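Local coordinates for protein putative sulfatase yidJ (Bacteroides fragilis, PDB 2QZU) that probably hydrolyses sulfate esters as a metal-dependent member of the sulfatase family, although its natural substrate is not established, at residues S100-P104 / Y105-L109; R114-S117 / D118-D122; E236-D240 / R241-I245; I276-Y279 / Y280-I283; Y362-L365 / L366-G370. One frame throughout, in Å; residues are numbered along the deposited sequence.

In the fold
All five contacts are local turns of chain within the sulfatase domain, so they follow one another in series and none nests or crosses. Contact 1 closes a 3-10 turn in the loop after helix 89-92; contact 2, next along the chain and touching it through Leu109 and Cys115, starts helix 116-122. On the other side of the chain's centre, contact 3 opens helix 240-244 after strand 222-228 and lies against contact 4, inside the long helix 267-299, their centres about 8 Å apart. Contact 5, which covers most of helix 361-368 and the turn that ends it, returns to contact 2, where Tyr362 reaches Arg114, and packs Leu365 on strand 306-311 of the mixed sheet.

Contact 1. Residues S100-P104 / Y105-L109; sequences SETAP and YGVEL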
loop_
_atom_site.group_PDB
_atom_site.type_symbol
_atom_site.label_atom_id
_atom_site.label_comp_id
_atom_site.label_asym_id
_atom_site.label_seq_id
_atom_site.Cartn_x
_atom_site.Cartn_y
_atom_site.Cartn_z
ATOM N N SER A 100 18.555 8.918 -2.261
ATOM C CA SER A 100 19.827 8.790 -1.558
ATOM C C SER A 100 20.811 7.796 -2.170
ATOM O O SER A 100 22.007 7.861 -1.892
ATOM C CB SER A 100 19.580 8.448 -0.085
ATOM O OG SER A 100 18.862 7.242 0.051
ATOM N N GLU A 101 20.320 6.883 -3.002
ATOM C CA GLU A 101 21.193 5.902 -3.641
ATOM C C GLU A 101 22.013 6.549 -4.760
ATOM O O GLU A 101 23.180 6.218 -4.959
ATOM C CB GLU A 101 20.366 4.745 -4.219
ATOM C CG GLU A 101 21.185 3.702 -4.967
ATOM C CD GLU A 101 20.334 2.576 -5.532
ATOM O OE1 GLU A 101 19.494 2.841 -6.420
ATOM O OE2 GLU A 101 20.504 1.423 -5.083
ATOM N N THR A 102 21.397 7.479 -5.484
ATOM C CA THR A 102 22.076 8.147 -6.589
ATOM C C THR A 102 22.738 9.461 -6.191
ATOM O O THR A 102 23.551 10.003 -6.939
ATOM C CB THR A 102 21.097 8.427 -7.742
ATOM O OG1 THR A 102 20.078 9.329 -7.294
ATOM C CG2 THR A 102 20.449 7.134 -8.213
ATOM N N ALA A 103 22.394 9.966 -5.012
ATOM C CA ALA A 103 22.940 11.230 -4.529
ATOM C C ALA A 103 24.466 11.313 -4.525
ATOM O O ALA A 103 25.033 12.332 -4.912
ATOM C CB ALA A 103 22.404 11.528 -3.136
ATOM N N PRO A 104 25.155 10.245 -4.083
ATOM C CA PRO A 104 26.623 10.284 -4.063
ATOM C C PRO A 104 27.245 10.483 -5.444
ATOM O O PRO A 104 28.420 10.841 -5.560
ATOM C CB PRO A 104 26.998 8.933 -3.456
ATOM C CG PRO A 104 25.826 8.614 -2.573
ATOM C CD PRO A 104 24.656 9.013 -3.446
ATOM N N TYR A 105 26.458 10.254 -6.487
ATOM C CA TYR A 105 26.951 10.392 -7.853
ATOM C C TYR A 105 26.546 11.719 -8.488
ATOM O O TYR A 105 26.779 11.948 -9.675
ATOM C CB TYR A 105 26.458 9.208 -8.683
ATOM C CG TYR A 105 26.963 7.897 -8.127
ATOM C CD1 TYR A 105 28.229 7.416 -8.466
ATOM C CD2 TYR A 105 26.217 7.190 -7.184
ATOM C CE1 TYR A 105 28.741 6.265 -7.871
ATOM C CE2 TYR A 105 26.720 6.044 -6.587
ATOM C CZ TYR A 105 27.979 5.587 -6.931
ATOM O OH TYR A 105 28.475 4.453 -6.330
ATOM N N GLY A 106 25.957 12.599 -7.682
ATOM C CA GLY A 106 25.547 13.903 -8.173
ATOM C C GLY A 106 24.350 13.882 -9.103
ATOM O O GLY A 106 24.239 14.710 -10.015
ATOM N N VAL A 107 23.444 12.941 -8.877
ATOM C CA VAL A 107 22.260 12.839 -9.715
ATOM C C VAL A 107 21.194 13.837 -9.258
ATOM O O VAL A 107 20.380 13.549 -8.380
ATOM C CB VAL A 107 21.710 11.389 -9.697
ATOM C CG1 VAL A 107 20.467 11.278 -10.564
ATOM C CG2 VAL A 107 22.781 10.434 -10.204
ATOM N N GLU A 108 21.237 15.032 -9.841
ATOM C CA GLU A 108 20.278 16.092 -9.538
ATOM C C GLU A 108 20.500 17.242 -10.515
ATOM O O GLU A 108 21.534 17.314 -11.180
ATOM C CB GLU A 108 20.440 16.601 -8.094
ATOM C CG GLU A 108 21.757 17.320 -7.809
ATOM C CD GLU A 108 21.791 17.993 -6.435
ATOM O OE1 GLU A 108 20.834 17.831 -5.645
ATOM O OE2 GLU A 108 22.786 18.688 -6.146
ATOM N N LEU A 109 19.526 18.140 -10.605
ATOM C CA LEU A 109 19.636 19.283 -11.500
ATOM C C LEU A 109 20.729 20.208 -10.974
ATOM O O LEU A 109 20.778 20.503 -9.785
ATOM C CB LEU A 109 18.304 20.036 -11.553
ATOM C CG LEU A 109 18.204 21.226 -12.511
ATOM C CD1 LEU A 109 18.411 20.757 -13.943
ATOM C CD2 LEU A 109 16.836 21.881 -12.364
HETATM O O HOH W 1 20.008 11.942 -6.130
#
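Tyr105 follows directly on Pro104 and turns its backbone N back to Thr102 O at 3.0 Å. Its ring lies alongside the turn with one edge near the carbonyl oxygens of Glu101 and Thr102; Tyr105 CE2 is 3.9 Å from Glu101 O. With CG beside its own backbone N (chi1 -60°), the ring stays close to the Pro104-Tyr105 peptide and also meets Phe406. Gly106 comes next and gives a second i to i+3 bond, N to Ala103 O at 2.9 Å. These two bonds make the short 3-10 turn, and the positive phi of Gly106 leads the chain out of it. Val107 then drops back over Thr102: its CG2 lies 3.4 Å from Thr102 O, while CB sits 3.6 Å from Thr102 OG1. A water bridges the two residues, giving one hydrogen to Val107 O at 2.8 Å and one to Thr102 OG1 at 2.9 Å. The threonine hydroxyl is also hydrogen-bonded to Asn97 O, and Glu101 reaches the backbone N of Ala21 of the second subunit. Thr102 is thus held at three places, by a backbone bond on its carbonyl, by valine methyls against its side chain and by polar partners at its hydroxyl, which should keep this loop in a defined shape despite its lack of a long helix or strand.

Contact 2. Residues R114-S117 / D118-D122; sequences RCWS and DVLKD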
loop_
_atom_site.group_PDB
_atom_site.type_symbol
_atom_site.label_atom_id
_atom_site.label_comp_id
_atom_site.label_asym_id
_atom_site.label_seq_id
_atom_site.Cartn_x
_atom_site.Cartn_y
_atom_site.Cartn_z
ATOM N N ARG A 114 21.383 26.296 -17.030
ATOM C CA ARG A 114 20.549 27.365 -17.567
ATOM C C ARG A 114 19.263 26.722 -18.083
ATOM O O ARG A 114 19.222 26.199 -19.198
ATOM C CB ARG A 114 21.284 28.069 -18.710
ATOM C CG ARG A 114 20.507 29.188 -19.378
ATOM C CD ARG A 114 20.401 30.404 -18.492
ATOM N NE ARG A 114 19.767 31.529 -19.177
ATOM C CZ ARG A 114 19.448 32.670 -18.578
ATOM N NH1 ARG A 114 19.710 32.828 -17.288
ATOM N NH2 ARG A 114 18.864 33.647 -19.259
ATOM N N CYS A 115 18.218 26.758 -17.266
ATOM C CA CYS A 115 16.940 26.156 -17.638
ATOM C C CYS A 115 16.000 27.151 -18.311
ATOM O O CYS A 115 16.183 28.360 -18.188
ATOM C CB CYS A 115 16.284 25.559 -16.394
ATOM S SG CYS A 115 17.322 24.289 -15.619
ATOM N N TRP A 116 14.987 26.649 -19.016
ATOM C CA TRP A 116 14.062 27.552 -19.699
ATOM C C TRP A 116 13.348 28.486 -18.736
ATOM O O TRP A 116 12.966 29.594 -19.116
ATOM C CB TRP A 116 13.028 26.787 -20.542
ATOM C CG TRP A 116 12.187 25.789 -19.797
ATOM C CD1 TRP A 116 12.455 24.459 -19.625
ATOM C CD2 TRP A 116 10.934 26.033 -19.148
ATOM N NE1 TRP A 116 11.443 23.860 -18.916
ATOM C CE2 TRP A 116 10.495 24.802 -18.609
ATOM C CE3 TRP A 116 10.136 27.173 -18.969
ATOM C CZ2 TRP A 116 9.291 24.677 -17.902
ATOM C CZ3 TRP A 116 8.933 27.048 -18.264
ATOM C CH2 TRP A 116 8.528 25.806 -17.739
ATOM N N SER A 117 13.170 28.044 -17.496
ATOM C CA SER A 117 12.507 28.871 -16.501
ATOM C C SER A 117 13.398 30.061 -16.137
ATOM O O SER A 117 12.898 31.147 -15.846
ATOM C CB SER A 117 12.161 28.044 -15.258
ATOM O OG SER A 117 13.299 27.382 -14.736
ATOM N N ASP A 118 14.714 29.855 -16.170
ATOM C CA ASP A 118 15.667 30.933 -15.869
ATOM C C ASP A 118 15.576 31.978 -16.973
ATOM O O ASP A 118 15.667 33.180 -16.722
ATOM C CB ASP A 118 17.108 30.404 -15.825
ATOM C CG ASP A 118 17.377 29.507 -14.628
ATOM O OD1 ASP A 118 17.196 29.970 -13.480
ATOM O OD2 ASP A 118 17.783 28.342 -14.837
ATOM N N VAL A 119 15.412 31.501 -18.202
ATOM C CA VAL A 119 15.300 32.376 -19.361
ATOM C C VAL A 119 14.037 33.238 -19.261
ATOM O O VAL A 119 14.102 34.463 -19.391
ATOM C CB VAL A 119 15.268 31.555 -20.670
ATOM C CG1 VAL A 119 14.956 32.461 -21.856
ATOM C CG2 VAL A 119 16.611 30.858 -20.878
ATOM N N LEU A 120 12.892 32.607 -19.021
ATOM C CA LEU A 120 11.643 33.354 -18.915
ATOM C C LEU A 120 11.664 34.339 -17.752
ATOM O O LEU A 120 11.107 35.434 -17.853
ATOM C CB LEU A 120 10.454 32.398 -18.788
ATOM C CG LEU A 120 10.159 31.584 -20.049
ATOM C CD1 LEU A 120 8.971 30.667 -19.797
ATOM C CD2 LEU A 120 9.865 32.523 -21.215
ATOM N N LYS A 121 12.310 33.958 -16.651
ATOM C CA LYS A 121 12.400 34.857 -15.510
ATOM C C LYS A 121 13.195 36.087 -15.940
ATOM O O LYS A 121 12.841 37.217 -15.603
ATOM C CB LYS A 121 13.118 34.197 -14.333
ATOM C CG LYS A 121 13.117 35.077 -13.084
ATOM C CD LYS A 121 14.145 34.624 -12.068
ATOM C CE LYS A 121 13.888 35.264 -10.712
ATOM N NZ LYS A 121 13.840 36.750 -10.791
ATOM N N ASP A 122 14.275 35.864 -16.682
ATOM C CA ASP A 122 15.099 36.972 -17.152
ATOM C C ASP A 122 14.348 37.849 -18.147
ATOM O O ASP A 122 14.651 39.034 -18.288
ATOM C CB ASP A 122 16.394 36.459 -17.792
ATOM C CG ASP A 122 17.400 35.972 -16.763
ATOM O OD1 ASP A 122 17.379 36.484 -15.624
ATOM O OD2 ASP A 122 18.223 35.092 -17.096
#
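Arg114 runs out with CG anti to its backbone N (chi1 179°) and then bends at chi2 (72°), a course that carries its guanidinium along the first helical turn to Asp122. There NH1 and NH2 both grip the single oxygen OD2, each at 2.7 Å, in a salt bridge whose two flat groups are nearly coplanar. One guanidinium face lies over the Asp118-Val119 peptide, and Val119 CG2 comes within 3.6 Å of Arg114 NE. Cys115 is the N-cap of helix 116-122: its carbonyl accepts from Val119 N, while its own N gives a 2.9 Å hydrogen bond to Asp118 OD2, which takes it on the anti lone pair. That carboxylate oxygen has a second hydrogen-bond partner in His164 ND1. One turn on, Leu120 CD1 meets the edge of the Trp116 indole, 3.8 Å from CE3. Tyr362 of helix 361-368 packs edge-to-face with the same indole.

Contact 3. Residues E236-D240 / R241-I245; sequences ELVPD and RYKEI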
loop_
_atom_site.group_PDB
_atom_site.type_symbol
_atom_site.label_atom_id
_atom_site.label_comp_id
_atom_site.label_asym_id
_atom_site.label_seq_id
_atom_site.Cartn_x
_atom_site.Cartn_y
_atom_site.Cartn_z
ATOM N N GLU A 236 -4.863 3.390 -6.140
ATOM C CA GLU A 236 -6.118 3.335 -5.397
ATOM C C GLU A 236 -6.400 4.612 -4.619
ATOM O O GLU A 236 -7.511 4.817 -4.124
ATOM C CB GLU A 236 -6.107 2.155 -4.420
ATOM C CG GLU A 236 -5.414 2.440 -3.082
ATOM C CD GLU A 236 -3.901 2.310 -3.126
ATOM O OE1 GLU A 236 -3.323 2.296 -4.233
ATOM O OE2 GLU A 236 -3.283 2.231 -2.040
ATOM N N LEU A 237 -5.390 5.470 -4.513
ATOM C CA LEU A 237 -5.526 6.711 -3.763
ATOM C C LEU A 237 -6.126 7.821 -4.627
ATOM O O LEU A 237 -5.455 8.795 -4.999
ATOM C CB LEU A 237 -4.158 7.111 -3.211
ATOM C CG LEU A 237 -3.471 6.034 -2.363
ATOM C CD1 LEU A 237 -2.076 6.496 -2.004
ATOM C CD2 LEU A 237 -4.287 5.749 -1.103
ATOM N N VAL A 238 -7.404 7.644 -4.942
ATOM C CA VAL A 238 -8.171 8.570 -5.759
ATOM C C VAL A 238 -9.589 8.596 -5.189
ATOM O O VAL A 238 -10.090 7.573 -4.713
ATOM C CB VAL A 238 -8.187 8.100 -7.241
ATOM C CG1 VAL A 238 -8.670 6.655 -7.335
ATOM C CG2 VAL A 238 -9.057 9.025 -8.079
ATOM N N PRO A 239 -10.247 9.768 -5.196
ATOM C CA PRO A 239 -11.609 9.849 -4.657
ATOM C C PRO A 239 -12.573 8.823 -5.242
ATOM O O PRO A 239 -12.522 8.501 -6.432
ATOM C CB PRO A 239 -12.014 11.283 -4.972
ATOM C CG PRO A 239 -10.708 12.019 -4.803
ATOM C CD PRO A 239 -9.749 11.109 -5.551
ATOM N N ASP A 240 -13.460 8.329 -4.386
ATOM C CA ASP A 240 -14.443 7.322 -4.762
ATOM C C ASP A 240 -15.310 7.672 -5.960
ATOM O O ASP A 240 -15.673 6.785 -6.735
ATOM C CB ASP A 240 -15.343 7.002 -3.568
ATOM C CG ASP A 240 -14.569 6.437 -2.398
ATOM O OD1 ASP A 240 -13.729 5.543 -2.629
ATOM O OD2 ASP A 240 -14.802 6.880 -1.251
ATOM N N ARG A 241 -15.651 8.947 -6.119
ATOM C CA ARG A 241 -16.499 9.333 -7.242
ATOM C C ARG A 241 -15.862 9.014 -8.594
ATOM O O ARG A 241 -16.563 8.729 -9.563
ATOM C CB ARG A 241 -16.882 10.818 -7.154
ATOM C CG ARG A 241 -15.729 11.809 -7.099
ATOM C CD ARG A 241 -16.279 13.227 -6.973
ATOM N NE ARG A 241 -15.248 14.262 -7.024
ATOM C CZ ARG A 241 -14.406 14.541 -6.032
ATOM N NH1 ARG A 241 -14.463 13.860 -4.895
ATOM N NH2 ARG A 241 -13.515 15.512 -6.173
ATOM N N TYR A 242 -14.535 9.048 -8.664
ATOM C CA TYR A 242 -13.865 8.724 -9.918
ATOM C C TYR A 242 -13.815 7.211 -10.125
ATOM O O TYR A 242 -13.846 6.730 -11.259
ATOM C CB TYR A 242 -12.462 9.336 -9.932
ATOM C CG TYR A 242 -12.506 10.840 -9.813
ATOM C CD1 TYR A 242 -13.157 11.615 -10.778
ATOM C CD2 TYR A 242 -11.942 11.489 -8.721
ATOM C CE1 TYR A 242 -13.245 12.992 -10.652
ATOM C CE2 TYR A 242 -12.023 12.868 -8.586
ATOM C CZ TYR A 242 -12.677 13.612 -9.557
ATOM O OH TYR A 242 -12.753 14.974 -9.428
ATOM N N LYS A 243 -13.755 6.459 -9.032
ATOM C CA LYS A 243 -13.730 5.003 -9.123
ATOM C C LYS A 243 -15.095 4.487 -9.579
ATOM O O LYS A 243 -15.180 3.533 -10.354
ATOM C CB LYS A 243 -13.369 4.376 -7.768
ATOM C CG LYS A 243 -11.952 4.655 -7.286
ATOM C CD LYS A 243 -11.661 3.894 -5.989
ATOM C CE LYS A 243 -10.257 4.151 -5.470
ATOM N NZ LYS A 243 -9.980 3.370 -4.226
ATOM N N GLU A 244 -16.158 5.129 -9.098
ATOM C CA GLU A 244 -17.528 4.744 -9.442
ATOM C C GLU A 244 -17.764 4.733 -10.948
ATOM O O GLU A 244 -18.563 3.950 -11.453
ATOM C CB GLU A 244 -18.535 5.706 -8.801
ATOM C CG GLU A 244 -19.396 5.091 -7.710
ATOM C CD GLU A 244 -18.884 5.398 -6.316
ATOM O OE1 GLU A 244 -18.863 6.591 -5.942
ATOM O OE2 GLU A 244 -18.508 4.449 -5.595
ATOM N N ILE A 245 -17.073 5.617 -11.657
ATOM C CA ILE A 245 -17.218 5.720 -13.102
ATOM C C ILE A 245 -16.802 4.444 -13.831
ATOM O O ILE A 245 -17.320 4.145 -14.907
ATOM C CB ILE A 245 -16.391 6.916 -13.638
ATOM C CG1 ILE A 245 -16.959 8.224 -13.075
ATOM C CG2 ILE A 245 -16.410 6.940 -15.166
ATOM C CD1 ILE A 245 -16.112 9.441 -13.378
HETATM O O HOH W 2 -10.051 5.927 -2.413
HETATM O O HOH W 3 -11.939 3.681 -2.316
#
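Lys243 reaches back to Glu236 O from the first turn of helix 240-244, whose N-cap is Pro239, and so ties the helix to the loop that leads into it. Polar contacts centre on its ammonium group. NZ gives a hydrogen bond to Glu236 O at 2.9 Å, in the carbonyl plane and on a lone pair, and the chain is fully extended beyond CG to span that gap. NZ also donates to two waters. One of them is bonded to Val238 O as well; the other is bonded to Asp240 OD1, bridging two groups of opposite charge that do not touch directly. The other oxygen of Asp240 forms a salt bridge with Lys373 of the second subunit, so this helix start lies at the dimer interface. Backbone bonds close the turn itself: Tyr242 N to Pro239 O at 3.1 Å, and Glu244 N to Asp240 O at 2.9 Å. Apolar contacts fill in beside the lysine, where Val238 CG1 lies 3.5 Å from Lys243 CE and Val238 CG2 is 3.8 Å from Tyr242 CD2. Pro239 runs alongside the tyrosine, with the pyrrolidine CD at the ring edge. The phenol is hydrogen-bonded to Glu288 of helix 267-299. Arg241, salt-bridged to Glu202, comes back past the proline, its NH1 3.6 Å from Pro239 CB.

Contact 4. Residues I276-Y279 / Y280-I283; sequences IRNY and YACI
Ile276 lays its CD1 methyl over one face of the Tyr280 ring, a CH-pi contact with the carbon 4.0 Å from the ring centroid and 24° off the normal. The isoleucine chain bends beyond CG1 so that CD1 lies over the ring. Tyr280 leans to meet it, its CG beside its own N (chi1 -73°), which brings the ring back toward the preceding turn; Ile276 O lies over a ring face, 3.6 Å from Tyr280 CG. Tyr279 takes the opposite choice: CG anti to N (chi1 -176°) throws its ring forward, where Tyr279 CE2 meets Ile283 CD1 at 3.6 Å. The two adjacent tyrosines therefore diverge, and their hydroxyls find different partners, Tyr280 at Glu49 and Tyr279 at the backbone of Gln37 and Arg39. Beneath the side chains, four i to i+4 bonds continue the helix, among them Tyr280 N to Ile276 O at 3.0 Å and Ile283 N to Tyr279 O at 3.1 Å. Pairs spaced four residues apart, Ile276 with Tyr280 and Tyr279 with Ile283, belong to the buried side of an alpha-helix, here the long helix 267-299 of the sulfatase domain.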
loop_
_atom_site.group_PDB
_atom_site.type_symbol
_atom_site.label_atom_id
_atom_site.label_comp_id
_atom_site.label_asym_id
_atom_site.label_seq_id
_atom_site.Cartn_x
_atom_site.Cartn_y
_atom_site.Cartn_z
ATOM N N ILE A 276 -5.995 -1.532 -13.693
ATOM C CA ILE A 276 -6.446 -0.675 -14.784
ATOM C C ILE A 276 -7.635 0.225 -14.432
ATOM O O ILE A 276 -7.688 1.378 -14.870
ATOM C CB ILE A 276 -6.759 -1.506 -16.064
ATOM C CG1 ILE A 276 -6.954 -0.569 -17.261
ATOM C CG2 ILE A 276 -7.987 -2.372 -15.849
ATOM C CD1 ILE A 276 -5.719 0.238 -17.626
ATOM N N ARG A 277 -8.576 -0.279 -13.635
ATOM C CA ARG A 277 -9.737 0.525 -13.249
ATOM C C ARG A 277 -9.343 1.770 -12.467
ATOM O O ARG A 277 -9.820 2.872 -12.758
ATOM C CB ARG A 277 -10.717 -0.291 -12.396
ATOM C CG ARG A 277 -11.605 -1.231 -13.188
ATOM C CD ARG A 277 -12.716 -1.816 -12.318
ATOM N NE ARG A 277 -13.546 -2.749 -13.074
ATOM C CZ ARG A 277 -14.598 -3.390 -12.579
ATOM N NH1 ARG A 277 -14.960 -3.203 -11.317
ATOM N NH2 ARG A 277 -15.287 -4.223 -13.348
ATOM N N ASN A 278 -8.484 1.597 -11.468
ATOM C CA ASN A 278 -8.058 2.728 -10.656
ATOM C C ASN A 278 -7.140 3.658 -11.435
ATOM O O ASN A 278 -7.094 4.855 -11.160
ATOM C CB ASN A 278 -7.396 2.239 -9.366
ATOM C CG ASN A 278 -8.418 1.814 -8.320
ATOM O OD1 ASN A 278 -8.109 1.060 -7.397
ATOM N ND2 ASN A 278 -9.641 2.311 -8.458
ATOM N N TYR A 279 -6.419 3.114 -12.413
ATOM C CA TYR A 279 -5.546 3.944 -13.241
ATOM C C TYR A 279 -6.446 4.904 -14.024
ATOM O O TYR A 279 -6.190 6.112 -14.084
ATOM C CB TYR A 279 -4.737 3.082 -14.215
ATOM C CG TYR A 279 -3.734 3.860 -15.045
ATOM C CD1 TYR A 279 -2.645 4.502 -14.448
ATOM C CD2 TYR A 279 -3.868 3.945 -16.430
ATOM C CE1 TYR A 279 -1.710 5.210 -15.216
ATOM C CE2 TYR A 279 -2.944 4.649 -17.207
ATOM C CZ TYR A 279 -1.868 5.276 -16.593
ATOM O OH TYR A 279 -0.953 5.957 -17.365
ATOM N N TYR A 280 -7.515 4.370 -14.612
ATOM C CA TYR A 280 -8.439 5.218 -15.363
ATOM C C TYR A 280 -9.136 6.213 -14.433
ATOM O O TYR A 280 -9.379 7.355 -14.822
ATOM C CB TYR A 280 -9.491 4.378 -16.105
ATOM C CG TYR A 280 -8.983 3.616 -17.318
ATOM C CD1 TYR A 280 -7.786 3.960 -17.949
ATOM C CD2 TYR A 280 -9.736 2.570 -17.862
ATOM C CE1 TYR A 280 -7.352 3.279 -19.093
ATOM C CE2 TYR A 280 -9.315 1.889 -18.998
ATOM C CZ TYR A 280 -8.126 2.248 -19.608
ATOM O OH TYR A 280 -7.721 1.577 -20.732
ATOM N N ALA A 281 -9.451 5.785 -13.210
ATOM C CA ALA A 281 -10.110 6.664 -12.243
ATOM C C ALA A 281 -9.220 7.874 -11.970
ATOM O O ALA A 281 -9.696 9.011 -11.941
ATOM C CB ALA A 281 -10.394 5.910 -10.928
ATOM N N CYS A 282 -7.926 7.621 -11.786
ATOM C CA CYS A 282 -6.966 8.690 -11.534
ATOM C C CYS A 282 -6.929 9.654 -12.704
ATOM O O CYS A 282 -6.930 10.867 -12.515
ATOM C CB CYS A 282 -5.562 8.120 -11.312
ATOM S SG CYS A 282 -5.285 7.366 -9.683
ATOM N N ILE A 283 -6.889 9.104 -13.914
ATOM C CA ILE A 283 -6.849 9.922 -15.113
ATOM C C ILE A 283 -8.087 10.801 -15.234
ATOM O O ILE A 283 -7.980 11.989 -15.526
ATOM C CB ILE A 283 -6.691 9.045 -16.365
ATOM C CG1 ILE A 283 -5.257 8.512 -16.420
ATOM C CG2 ILE A 283 -7.036 9.843 -17.615
ATOM C CD1 ILE A 283 -4.961 7.599 -17.603
#

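Contact 5. Residues Y362-L365 / L366-G370; sequences YPTL and LSMMG
Leu365 and Met369, a selenomethionine, form the tight part of this contact: the methyl CE of Met369 stands 3.5 Å from Leu365 CB, closer than usual for two carbons, and 3.7 Å from Leu365 CD2. The two side chains run abreast, and the extended selenomethionine (chi2 167°, chi3 -163°) brings its end alongside the leucine. Both pack on Ile307 of strand 306-311. Close by in sequence, Tyr362 CE1 and Leu366 CD2 meet at 3.4 Å, the methyl approaching the ring obliquely, while Leu366 also packs on Trp116, Val119 and Leu120 of helix 116-122. Thr364 and Met368, another selenomethionine, are looser neighbours: Thr364 CG2 and Met368 SE are 4.0 Å apart, and the selenomethionine side chain, bent at chi3, packs on helix 385-390. The less enclosed side belongs to Ser367, partly exposed, whose hydroxyl is hydrogen-bonded to Asp383, and to the exposed Gly370. That glycine ends the helix in a Schellman motif, with positive phi and its N bonded to Ser367 O at 3.1 Å. Inside the turn, Met369 N gives a 2.8 Å bond to Leu365 O. The division is chemical as well as spatial: hydrocarbon and selenium atoms lie between sheet and neighbouring helices, the tyrosine hydroxyl is satisfied by Arg114 O, and the exposed end is left to a glycine whose backbone makes the turn.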
loop_
_atom_site.group_PDB
_atom_site.type_symbol
_atom_site.label_atom_id
_atom_site.label_comp_id
_atom_site.label_asym_id
_atom_site.label_seq_id
_atom_site.Cartn_x
_atom_site.Cartn_y
_atom_site.Cartn_z
ATOM N N TYR A 362 11.709 22.594 -24.317
ATOM C CA TYR A 362 12.536 23.748 -23.946
ATOM C C TYR A 362 12.764 24.640 -25.183
ATOM O O TYR A 362 12.265 25.766 -25.236
ATOM C CB TYR A 362 13.870 23.253 -23.354
ATOM C CG TYR A 362 14.822 24.295 -22.784
ATOM C CD1 TYR A 362 15.093 25.489 -23.459
ATOM C CD2 TYR A 362 15.548 24.022 -21.622
ATOM C CE1 TYR A 362 16.067 26.377 -22.991
ATOM C CE2 TYR A 362 16.520 24.894 -21.153
ATOM C CZ TYR A 362 16.778 26.069 -21.837
ATOM O OH TYR A 362 17.745 26.925 -21.364
ATOM N N PRO A 363 13.495 24.146 -26.204
ATOM C CA PRO A 363 13.693 25.021 -27.367
ATOM C C PRO A 363 12.410 25.313 -28.152
ATOM O O PRO A 363 12.218 26.425 -28.645
ATOM C CB PRO A 363 14.724 24.263 -28.200
ATOM C CG PRO A 363 14.383 22.836 -27.920
ATOM C CD PRO A 363 14.144 22.837 -26.418
ATOM N N THR A 364 11.537 24.318 -28.259
ATOM C CA THR A 364 10.287 24.480 -28.996
ATOM C C THR A 364 9.402 25.590 -28.428
ATOM O O THR A 364 8.981 26.485 -29.162
ATOM C CB THR A 364 9.495 23.151 -29.035
ATOM O OG1 THR A 364 10.303 22.140 -29.655
ATOM C CG2 THR A 364 8.201 23.311 -29.835
ATOM N N LEU A 365 9.127 25.546 -27.126
ATOM C CA LEU A 365 8.281 26.567 -26.511
ATOM C C LEU A 365 8.939 27.945 -26.532
ATOM O O LEU A 365 8.301 28.939 -26.871
ATOM C CB LEU A 365 7.932 26.175 -25.071
ATOM C CG LEU A 365 6.974 24.983 -24.918
ATOM C CD1 LEU A 365 6.919 24.544 -23.459
ATOM C CD2 LEU A 365 5.584 25.378 -25.409
ATOM N N LEU A 366 10.219 28.004 -26.181
ATOM C CA LEU A 366 10.922 29.282 -26.165
ATOM C C LEU A 366 10.874 29.981 -27.523
ATOM O O LEU A 366 10.644 31.187 -27.591
ATOM C CB LEU A 366 12.375 29.078 -25.728
ATOM C CG LEU A 366 12.801 29.680 -24.383
ATOM C CD1 LEU A 366 11.689 29.565 -23.360
ATOM C CD2 LEU A 366 14.067 28.983 -23.900
ATOM N N SER A 367 11.099 29.231 -28.600
ATOM C CA SER A 367 11.055 29.818 -29.939
ATOM C C SER A 367 9.621 30.240 -30.271
ATOM O O SER A 367 9.402 31.308 -30.835
ATOM C CB SER A 367 11.567 28.825 -30.991
ATOM O OG SER A 367 12.976 28.664 -30.904
HETATM N N MSE A 368 8.648 29.404 -29.916
HETATM C CA MSE A 368 7.247 29.730 -30.176
HETATM C C MSE A 368 6.856 31.012 -29.446
HETATM O O MSE A 368 6.040 31.794 -29.934
HETATM C CB MSE A 368 6.324 28.601 -29.699
HETATM C CG MSE A 368 6.330 27.348 -30.552
HETATM SE SE MSE A 368 5.266 25.957 -29.705
HETATM C CE MSE A 368 3.507 26.721 -29.993
HETATM N N MSE A 369 7.449 31.221 -28.275
HETATM C CA MSE A 369 7.144 32.383 -27.448
HETATM C C MSE A 369 7.849 33.672 -27.849
HETATM O O MSE A 369 7.559 34.730 -27.293
HETATM C CB MSE A 369 7.449 32.055 -25.987
HETATM C CG MSE A 369 6.517 31.002 -25.418
HETATM SE SE MSE A 369 7.079 30.267 -23.733
HETATM C CE MSE A 369 5.961 28.689 -23.767
ATOM N N GLY A 370 8.766 33.576 -28.809
ATOM C CA GLY A 370 9.492 34.749 -29.264
ATOM C C GLY A 370 10.863 34.924 -28.636
ATOM O O GLY A 370 11.449 36.007 -28.709
#